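Local coordinates for protein predicted component of a thermophile-specific DNA repair system, contains a RAMP domain (Methanopyrus kandleri, PDB 4N0L) that binds CRISPR RNA as Csm3, a RAMP protein of the type III-A CRISPR system with an RRM-like fold, and probably cleaves target RNA, at residues T20-T24 against L34-R40; A191-V197 against M215-P219; R323-D327 against R339-V343. All blocks are in the same frame, centred on the assembly; numbering follows the deposited sequence.

Contact 1 of 3, residues T20-T24 against L34-R40; sequences TRIGT and LDNPVIR
Ile-22 lays its CD1 over one face of the Arg-40 guanidinium, shifted toward the rim, with Ile-22 CD1 4.0 Å from Arg-40 NH2. The arginine is held there by Gly-45, whose carbonyl oxygen takes a hydrogen bond from NH1. The other branch of Ile-22, CG2, is anti to the backbone N and packs over the backbone at Arg-40 N. Gly-23 N donates to Val-38 O at 2.7 Å, in the plane of that carbonyl. Asn-36 ties the two segments further. Its CG is anti to the backbone N (chi1 179°), which carries the amide across to segment 20-24. Asn-36 ND2 donates to Arg-21 O at 3.0 Å. The same Asn-36 ND2 donates to Gly-23 O at 2.9 Å. OD1 accepts from Val-38 N, which makes an Asx turn. With two bonds from ND2 and one to OD1, the amide is fixed in its flip and rotation. Strand 20-21 pairs with strand 217-218, and strand 39-40 with strand 47-48, so the contact joins two small two-stranded antiparallel sheets beside the RRM-like core. Arg-21 O is met from opposite faces by Asn-36 ND2 and Thr-20 OG1. The same OG1 of Thr-20 also lies 3.8 Å from Val-38 CG2. CD of Arg-21 meets Leu-34 CD2 at 3.8 Å. CG2 of Thr-24 sits against Leu-34 CB, also at 3.8 Å.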
loop_
_atom_site.group_PDB
_atom_site.type_symbol
_atom_site.label_atom_id
_atom_site.label_comp_id
_atom_site.label_asym_id
_atom_site.label_seq_id
_atom_site.Cartn_x
_atom_site.Cartn_y
_atom_site.Cartn_z
ATOM N N THR A 20 -6.838 20.287 2.773
ATOM C CA THR A 20 -8.061 19.526 2.525
ATOM C C THR A 20 -9.160 19.853 3.526
ATOM O O THR A 20 -8.897 20.362 4.615
ATOM C CB THR A 20 -7.825 17.991 2.582
ATOM O OG1 THR A 20 -7.475 17.605 3.916
ATOM C CG2 THR A 20 -6.730 17.554 1.620
ATOM N N ARG A 21 -10.395 19.554 3.138
ATOM C CA ARG A 21 -11.512 19.527 4.073
ATOM C C ARG A 21 -11.363 18.331 5.012
ATOM O O ARG A 21 -10.531 17.453 4.781
ATOM C CB ARG A 21 -12.843 19.463 3.314
ATOM C CG ARG A 21 -13.213 18.059 2.833
ATOM C CD ARG A 21 -14.686 17.910 2.443
ATOM N NE ARG A 21 -15.605 18.297 3.510
ATOM C CZ ARG A 21 -16.264 19.450 3.560
ATOM N NH1 ARG A 21 -16.112 20.351 2.597
ATOM N NH2 ARG A 21 -17.078 19.704 4.575
ATOM N N ILE A 22 -12.156 18.309 6.078
ATOM C CA ILE A 22 -12.148 17.186 7.007
ATOM C C ILE A 22 -13.429 16.374 6.867
ATOM O O ILE A 22 -14.521 16.871 7.149
ATOM C CB ILE A 22 -11.988 17.654 8.463
ATOM C CG1 ILE A 22 -10.664 18.401 8.635
ATOM C CG2 ILE A 22 -12.049 16.466 9.412
ATOM C CD1 ILE A 22 -10.481 19.016 10.006
ATOM N N GLY A 23 -13.299 15.127 6.422
ATOM C CA GLY A 23 -14.460 14.277 6.235
ATOM C C GLY A 23 -15.108 14.580 4.898
ATOM O O GLY A 23 -14.489 15.200 4.033
ATOM N N THR A 24 -16.348 14.139 4.719
ATOM C CA THR A 24 -17.084 14.448 3.500
ATOM C C THR A 24 -18.479 14.929 3.900
ATOM O O THR A 24 -18.623 15.697 4.850
ATOM C CB THR A 24 -17.170 13.227 2.557
ATOM O OG1 THR A 24 -15.948 12.483 2.615
ATOM C CG2 THR A 24 -17.426 13.662 1.112
ATOM N N LEU A 34 -17.192 13.125 -3.821
ATOM C CA LEU A 34 -15.915 13.260 -3.119
ATOM C C LEU A 34 -15.602 12.091 -2.191
ATOM O O LEU A 34 -16.320 11.847 -1.223
ATOM C CB LEU A 34 -15.889 14.555 -2.298
ATOM C CG LEU A 34 -14.606 14.893 -1.529
ATOM C CD1 LEU A 34 -13.376 14.676 -2.401
ATOM C CD2 LEU A 34 -14.647 16.328 -1.040
ATOM N N ASP A 35 -14.537 11.361 -2.506
ATOM C CA ASP A 35 -13.950 10.405 -1.573
ATOM C C ASP A 35 -12.775 11.055 -0.840
ATOM O O ASP A 35 -11.721 11.285 -1.433
ATOM C CB ASP A 35 -13.492 9.142 -2.307
ATOM C CG ASP A 35 -12.629 8.238 -1.438
ATOM O OD1 ASP A 35 -12.903 8.128 -0.224
ATOM O OD2 ASP A 35 -11.668 7.640 -1.972
ATOM N N ASN A 36 -12.960 11.371 0.439
ATOM C CA ASN A 36 -11.906 12.017 1.224
ATOM C C ASN A 36 -11.543 11.212 2.470
ATOM O O ASN A 36 -12.336 11.121 3.406
ATOM C CB ASN A 36 -12.322 13.437 1.622
ATOM C CG ASN A 36 -11.267 14.142 2.463
ATOM O OD1 ASN A 36 -10.079 13.826 2.388
ATOM N ND2 ASN A 36 -11.700 15.112 3.265
ATOM N N PRO A 37 -10.332 10.633 2.484
ATOM C CA PRO A 37 -9.869 9.762 3.570
ATOM C C PRO A 37 -9.505 10.524 4.841
ATOM O O PRO A 37 -9.443 9.924 5.916
ATOM C CB PRO A 37 -8.629 9.097 2.971
ATOM C CG PRO A 37 -8.100 10.113 2.018
ATOM C CD PRO A 37 -9.312 10.789 1.430
ATOM N N VAL A 38 -9.272 11.827 4.719
ATOM C CA VAL A 38 -8.943 12.648 5.877
ATOM C C VAL A 38 -10.185 12.842 6.736
ATOM O O VAL A 38 -11.145 13.490 6.321
ATOM C CB VAL A 38 -8.381 14.022 5.467
ATOM C CG1 VAL A 38 -8.097 14.867 6.699
ATOM C CG2 VAL A 38 -7.121 13.849 4.634
ATOM N N ILE A 39 -10.169 12.265 7.932
ATOM C CA ILE A 39 -11.337 12.299 8.806
ATOM C C ILE A 39 -10.972 12.702 10.229
ATOM O O ILE A 39 -9.799 12.729 10.598
ATOM C CB ILE A 39 -12.055 10.931 8.843
ATOM C CG1 ILE A 39 -11.123 9.853 9.399
ATOM C CG2 ILE A 39 -12.543 10.539 7.457
ATOM C CD1 ILE A 39 -11.821 8.536 9.686
ATOM N N ARG A 40 -11.991 13.024 11.019
ATOM C CA ARG A 40 -11.800 13.419 12.409
ATOM C C ARG A 40 -11.607 12.205 13.309
ATOM O O ARG A 40 -12.345 11.224 13.212
ATOM C CB ARG A 40 -12.994 14.242 12.898
ATOM C CG ARG A 40 -12.779 14.923 14.239
ATOM C CD ARG A 40 -11.899 16.151 14.119
ATOM N NE ARG A 40 -12.622 17.292 13.566
ATOM C CZ ARG A 40 -12.212 18.552 13.659
ATOM N NH1 ARG A 40 -11.083 18.843 14.293
ATOM N NH2 ARG A 40 -12.935 19.527 13.124
#

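Contact 2 of 3, residues A191-V197 against M215-P219; sequences AGEPTEV and MERVP
Glu-216 OE2 is gripped by Thr-195, whose hydroxyl OG1 donates to it at 2.9 Å along the syn lone pair. The backbone N of Thr-195 reaches both oxygens of the carboxylate. Thr-195 N is 3.0 Å from Glu-216 OE1, the shorter of its two bonds, and meets it from above the carboxylate plane. Its bond to OE2 is weak. The Glu-216 chain runs extended beyond CG (chi2 -177°), which brings the carboxylate from segment 215-219 up to the Thr-195 backbone. OE1 also has a long, weak ion pair with Arg-40, and these partners together hold the carboxylate in place.

Glu-193 makes a matching bond from the other segment. Glu-193 OE1 accepts from Arg-217 N at 2.9 Å, again from above the carboxylate plane, so each segment sends a glutamate to a backbone N-H of the other. CG of Glu-193 stands between the backbone N and the carbonyl carbon (chi1 66°), and the chain is extended from there, which carries OE1 over to Arg-217 N.

The 191-197 segment follows helix 181-191, which ends in a Schellman motif with Gly-192, of positive phi, as its C-prime residue. A cis peptide then precedes Pro-194. The contact thus anchors the loop after this helix to strand 217-218, the partner of strand 20-21.

Prolines supply the apolar part. CD of Pro-194 lies 4.0 Å from CD of Pro-219, the two rings crossing at a slant. The same Pro-194 CD is 3.4 Å from Arg-217 O. Pro-219 CG touches Ala-191 CB at 3.8 Å and also approaches Glu-193 O. Phe-188 of helix 181-191 packs on both prolines, and Ile-22 touches Pro-194.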
loop_
_atom_site.group_PDB
_atom_site.type_symbol
_atom_site.label_atom_id
_atom_site.label_comp_id
_atom_site.label_asym_id
_atom_site.label_seq_id
_atom_site.Cartn_x
_atom_site.Cartn_y
_atom_site.Cartn_z
ATOM N N ALA A 191 -2.216 28.540 11.559
ATOM C CA ALA A 191 -3.424 28.730 10.763
ATOM C C ALA A 191 -4.659 28.922 11.637
ATOM O O ALA A 191 -5.691 29.399 11.169
ATOM C CB ALA A 191 -3.623 27.550 9.822
ATOM N N GLY A 192 -4.548 28.550 12.907
ATOM C CA GLY A 192 -5.672 28.634 13.821
ATOM C C GLY A 192 -6.701 27.556 13.547
ATOM O O GLY A 192 -7.862 27.675 13.941
ATOM N N GLU A 193 -6.267 26.492 12.876
ATOM C CA GLU A 193 -7.149 25.384 12.525
ATOM C C GLU A 193 -6.350 24.170 12.055
ATOM O O GLU A 193 -5.290 24.317 11.445
ATOM C CB GLU A 193 -8.137 25.806 11.429
ATOM C CG GLU A 193 -7.485 26.130 10.091
ATOM C CD GLU A 193 -8.493 26.263 8.965
ATOM O OE1 GLU A 193 -9.599 25.695 9.086
ATOM O OE2 GLU A 193 -8.180 26.933 7.958
ATOM N N PRO A 194 -6.849 22.959 12.353
ATOM C CA PRO A 194 -8.044 22.720 13.167
ATOM C C PRO A 194 -7.743 22.780 14.663
ATOM O O PRO A 194 -6.575 22.779 15.052
ATOM C CB PRO A 194 -8.461 21.309 12.747
ATOM C CG PRO A 194 -7.177 20.650 12.433
ATOM C CD PRO A 194 -6.341 21.708 11.763
ATOM N N THR A 195 -8.785 22.828 15.486
ATOM C CA THR A 195 -8.609 22.847 16.933
ATOM C C THR A 195 -8.972 21.485 17.510
ATOM O O THR A 195 -9.464 20.610 16.796
ATOM C CB THR A 195 -9.464 23.938 17.605
ATOM O OG1 THR A 195 -10.850 23.709 17.321
ATOM C CG2 THR A 195 -9.065 25.317 17.093
ATOM N N GLU A 196 -8.726 21.306 18.804
ATOM C CA GLU A 196 -9.034 20.043 19.459
ATOM C C GLU A 196 -10.545 19.863 19.565
ATOM O O GLU A 196 -11.214 20.562 20.326
ATOM C CB GLU A 196 -8.381 19.989 20.840
ATOM C CG GLU A 196 -8.329 18.604 21.459
ATOM C CD GLU A 196 -7.413 18.546 22.666
ATOM O OE1 GLU A 196 -7.836 18.981 23.758
ATOM O OE2 GLU A 196 -6.267 18.070 22.522
ATOM N N VAL A 197 -11.076 18.922 18.789
ATOM C CA VAL A 197 -12.516 18.689 18.723
ATOM C C VAL A 197 -12.803 17.207 18.956
ATOM O O VAL A 197 -13.117 16.468 18.021
ATOM C CB VAL A 197 -13.115 19.131 17.368
ATOM C CG1 VAL A 197 -14.634 19.033 17.396
ATOM C CG2 VAL A 197 -12.705 20.557 17.046
ATOM N N MET A 215 -16.388 23.535 9.838
ATOM C CA MET A 215 -15.807 24.362 8.777
ATOM C C MET A 215 -14.290 24.479 8.911
ATOM O O MET A 215 -13.687 25.426 8.404
ATOM C CB MET A 215 -16.441 25.760 8.772
ATOM C CG MET A 215 -17.445 25.972 7.646
ATOM S SD MET A 215 -17.051 27.367 6.568
ATOM C CE MET A 215 -17.986 28.683 7.341
ATOM N N GLU A 216 -13.676 23.513 9.589
ATOM C CA GLU A 216 -12.227 23.514 9.756
ATOM C C GLU A 216 -11.564 22.642 8.701
ATOM O O GLU A 216 -12.127 21.645 8.253
ATOM C CB GLU A 216 -11.837 23.032 11.153
ATOM C CG GLU A 216 -12.120 24.031 12.259
ATOM C CD GLU A 216 -11.657 23.555 13.620
ATOM O OE1 GLU A 216 -11.185 22.406 13.707
ATOM O OE2 GLU A 216 -11.800 24.309 14.608
ATOM N N ARG A 217 -10.346 23.019 8.337
ATOM C CA ARG A 217 -9.605 22.380 7.262
ATOM C C ARG A 217 -8.219 21.969 7.732
ATOM O O ARG A 217 -7.747 22.434 8.768
ATOM C CB ARG A 217 -9.499 23.334 6.080
ATOM C CG ARG A 217 -10.814 23.599 5.393
ATOM C CD ARG A 217 -10.613 24.550 4.241
ATOM N NE ARG A 217 -9.796 23.967 3.188
ATOM C CZ ARG A 217 -10.269 23.144 2.260
ATOM N NH1 ARG A 217 -11.551 22.804 2.275
ATOM N NH2 ARG A 217 -9.463 22.659 1.329
ATOM N N VAL A 218 -7.576 21.084 6.981
ATOM C CA VAL A 218 -6.192 20.720 7.260
ATOM C C VAL A 218 -5.281 21.553 6.361
ATOM O O VAL A 218 -5.327 21.416 5.142
ATOM C CB VAL A 218 -5.936 19.222 7.020
ATOM C CG1 VAL A 218 -4.519 18.856 7.418
ATOM C CG2 VAL A 218 -6.937 18.391 7.800
ATOM N N PRO A 219 -4.460 22.432 6.958
ATOM C CA PRO A 219 -3.620 23.345 6.171
ATOM C C PRO A 219 -2.589 22.624 5.313
ATOM O O PRO A 219 -2.136 21.534 5.664
ATOM C CB PRO A 219 -2.919 24.198 7.235
ATOM C CG PRO A 219 -3.737 24.038 8.469
ATOM C CD PRO A 219 -4.331 22.669 8.405
#

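Contact 3 of 3, residues R323-D327 against R339-V343; sequences RDLED and RLDEV
The weakly bonded end of helix 322-325 faces the start of helix 340-345, with the CA atoms of Leu-325 and Arg-339 8.0 Å apart and Arg-339 at the N-cap. This is a small helix-to-helix contact at the surface. Helix 322-325 follows edge strand 318-321 of the five-stranded antiparallel sheet. Leu-325 carries the apolar side. Its CG is anti to the carbonyl carbon, beside the backbone N (chi1 -49°), and its two methyls reach different partners. Leu-325 CD1 meets Val-343 CG2 at 3.6 Å, with the side chains crossing at about a right angle. Leu-325 CD2 lies 4.1 Å from Glu-342 CG, along the aliphatic part of that chain. Trp-336 of the intervening helix 333-338 touches both Leu-325 and Val-343. The polar side is a salt bridge between Glu-326 and Arg-339. The extended Arg-339 chain reaches across to Glu-326, whose own chain bends at chi2 to present OE1. NH1 of the arginine has another partner, the carbonyl oxygen of Glu-335. Glu-326 OE1 lies at the guanidinium edge, with the carboxylate and guanidinium planes 78° apart. Arg-339 NE donates to the anti side of Glu-326 OE1 at 3.0 Å, and NH2 adds a weak bond to that same oxygen.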
loop_
_atom_site.group_PDB
_atom_site.type_symbol
_atom_site.label_atom_id
_atom_site.label_comp_id
_atom_site.label_asym_id
_atom_site.label_seq_id
_atom_site.Cartn_x
_atom_site.Cartn_y
_atom_site.Cartn_z
ATOM N N ARG A 323 19.984 8.631 4.296
ATOM C CA ARG A 323 21.294 9.215 4.549
ATOM C C ARG A 323 22.440 8.266 4.172
ATOM O O ARG A 323 23.531 8.711 3.817
ATOM C CB ARG A 323 21.368 9.616 6.030
ATOM C CG ARG A 323 22.752 9.739 6.644
ATOM C CD ARG A 323 22.631 10.121 8.117
ATOM N NE ARG A 323 23.095 9.067 9.016
ATOM C CZ ARG A 323 22.620 8.869 10.242
ATOM N NH1 ARG A 323 21.651 9.643 10.712
ATOM N NH2 ARG A 323 23.104 7.889 10.995
ATOM N N ASP A 324 22.175 6.963 4.218
ATOM C CA ASP A 324 23.161 5.965 3.802
ATOM C C ASP A 324 23.310 5.893 2.284
ATOM O O ASP A 324 24.363 5.507 1.778
ATOM C CB ASP A 324 22.793 4.577 4.339
ATOM C CG ASP A 324 22.734 4.532 5.850
ATOM O OD1 ASP A 324 23.463 5.312 6.500
ATOM O OD2 ASP A 324 21.969 3.706 6.389
ATOM N N LEU A 325 22.252 6.247 1.564
ATOM C CA LEU A 325 22.241 6.101 0.113
ATOM C C LEU A 325 22.472 7.411 -0.627
ATOM O O LEU A 325 22.852 7.412 -1.798
ATOM C CB LEU A 325 20.912 5.501 -0.346
ATOM C CG LEU A 325 20.415 4.248 0.375
ATOM C CD1 LEU A 325 19.040 3.876 -0.144
ATOM C CD2 LEU A 325 21.391 3.099 0.192
ATOM N N GLU A 326 22.269 8.525 0.064
ATOM C CA GLU A 326 22.225 9.821 -0.597
ATOM C C GLU A 326 22.365 10.939 0.425
ATOM O O GLU A 326 22.148 10.728 1.619
ATOM C CB GLU A 326 20.913 9.983 -1.368
ATOM C CG GLU A 326 21.043 10.677 -2.714
ATOM C CD GLU A 326 21.981 9.948 -3.653
ATOM O OE1 GLU A 326 21.673 8.795 -4.026
ATOM O OE2 GLU A 326 23.025 10.527 -4.021
ATOM N N ASP A 327 22.723 12.130 -0.042
ATOM C CA ASP A 327 22.876 13.274 0.846
ATOM C C ASP A 327 21.497 13.875 1.102
ATOM O O ASP A 327 21.209 15.005 0.704
ATOM C CB ASP A 327 23.825 14.310 0.238
ATOM C CG ASP A 327 24.105 15.470 1.175
ATOM O OD1 ASP A 327 23.996 15.286 2.406
ATOM O OD2 ASP A 327 24.437 16.568 0.678
ATOM N N ARG A 339 16.920 2.775 -6.276
ATOM C CA ARG A 339 18.057 2.302 -5.494
ATOM C C ARG A 339 17.762 0.982 -4.783
ATOM O O ARG A 339 18.401 0.656 -3.784
ATOM C CB ARG A 339 18.464 3.361 -4.470
ATOM C CG ARG A 339 19.028 4.626 -5.090
ATOM C CD ARG A 339 18.900 5.813 -4.149
ATOM N NE ARG A 339 19.347 7.054 -4.777
ATOM C CZ ARG A 339 18.619 7.761 -5.638
ATOM N NH1 ARG A 339 17.405 7.351 -5.977
ATOM N NH2 ARG A 339 19.109 8.876 -6.161
ATOM N N LEU A 340 16.805 0.218 -5.302
ATOM C CA LEU A 340 16.338 -0.978 -4.606
ATOM C C LEU A 340 17.331 -2.134 -4.665
ATOM O O LEU A 340 17.427 -2.916 -3.719
ATOM C CB LEU A 340 14.998 -1.436 -5.172
ATOM C CG LEU A 340 13.769 -0.899 -4.448
ATOM C CD1 LEU A 340 12.540 -1.608 -4.958
ATOM C CD2 LEU A 340 13.909 -1.076 -2.944
ATOM N N ASP A 341 18.053 -2.246 -5.775
ATOM C CA ASP A 341 19.128 -3.226 -5.889
ATOM C C ASP A 341 20.118 -2.996 -4.761
ATOM O O ASP A 341 20.507 -3.918 -4.044
ATOM C CB ASP A 341 19.831 -3.120 -7.242
ATOM C CG ASP A 341 19.002 -3.684 -8.378
ATOM O OD1 ASP A 341 18.089 -4.491 -8.105
ATOM O OD2 ASP A 341 19.262 -3.319 -9.544
ATOM N N GLU A 342 20.511 -1.736 -4.625
ATOM C CA GLU A 342 21.423 -1.289 -3.587
ATOM C C GLU A 342 20.871 -1.585 -2.190
ATOM O O GLU A 342 21.585 -2.091 -1.325
ATOM C CB GLU A 342 21.679 0.206 -3.773
ATOM C CG GLU A 342 22.792 0.804 -2.953
ATOM C CD GLU A 342 23.380 2.029 -3.631
ATOM O OE1 GLU A 342 24.452 2.504 -3.203
ATOM O OE2 GLU A 342 22.763 2.516 -4.603
ATOM N N VAL A 343 19.593 -1.277 -1.983
ATOM C CA VAL A 343 18.934 -1.486 -0.692
ATOM C C VAL A 343 18.836 -2.960 -0.292
ATOM O O VAL A 343 19.257 -3.344 0.798
ATOM C CB VAL A 343 17.515 -0.880 -0.685
ATOM C CG1 VAL A 343 16.748 -1.338 0.544
ATOM C CG2 VAL A 343 17.590 0.632 -0.721
#

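In the fold
Contacts 1 and 2 are neighbours, with centres 13 Å apart. Both reach the small sheet of strands 20-21 and 217-218, where Thr-20 O probably accepts from Val-218 N, and side chains of the two contacts also meet. Contact 1 is partly buried and relies on an asparagine amide and backbone carbonyls. Contact 2 is at the surface and uses glutamate carboxylates on backbone N-H groups, with prolines packed alongside. Contact 3 is also at the surface but stands apart, its nearest atoms about 25 Å from either of the others. It joins helices by a salt bridge and aliphatic packing. All three lie away from the zinc site.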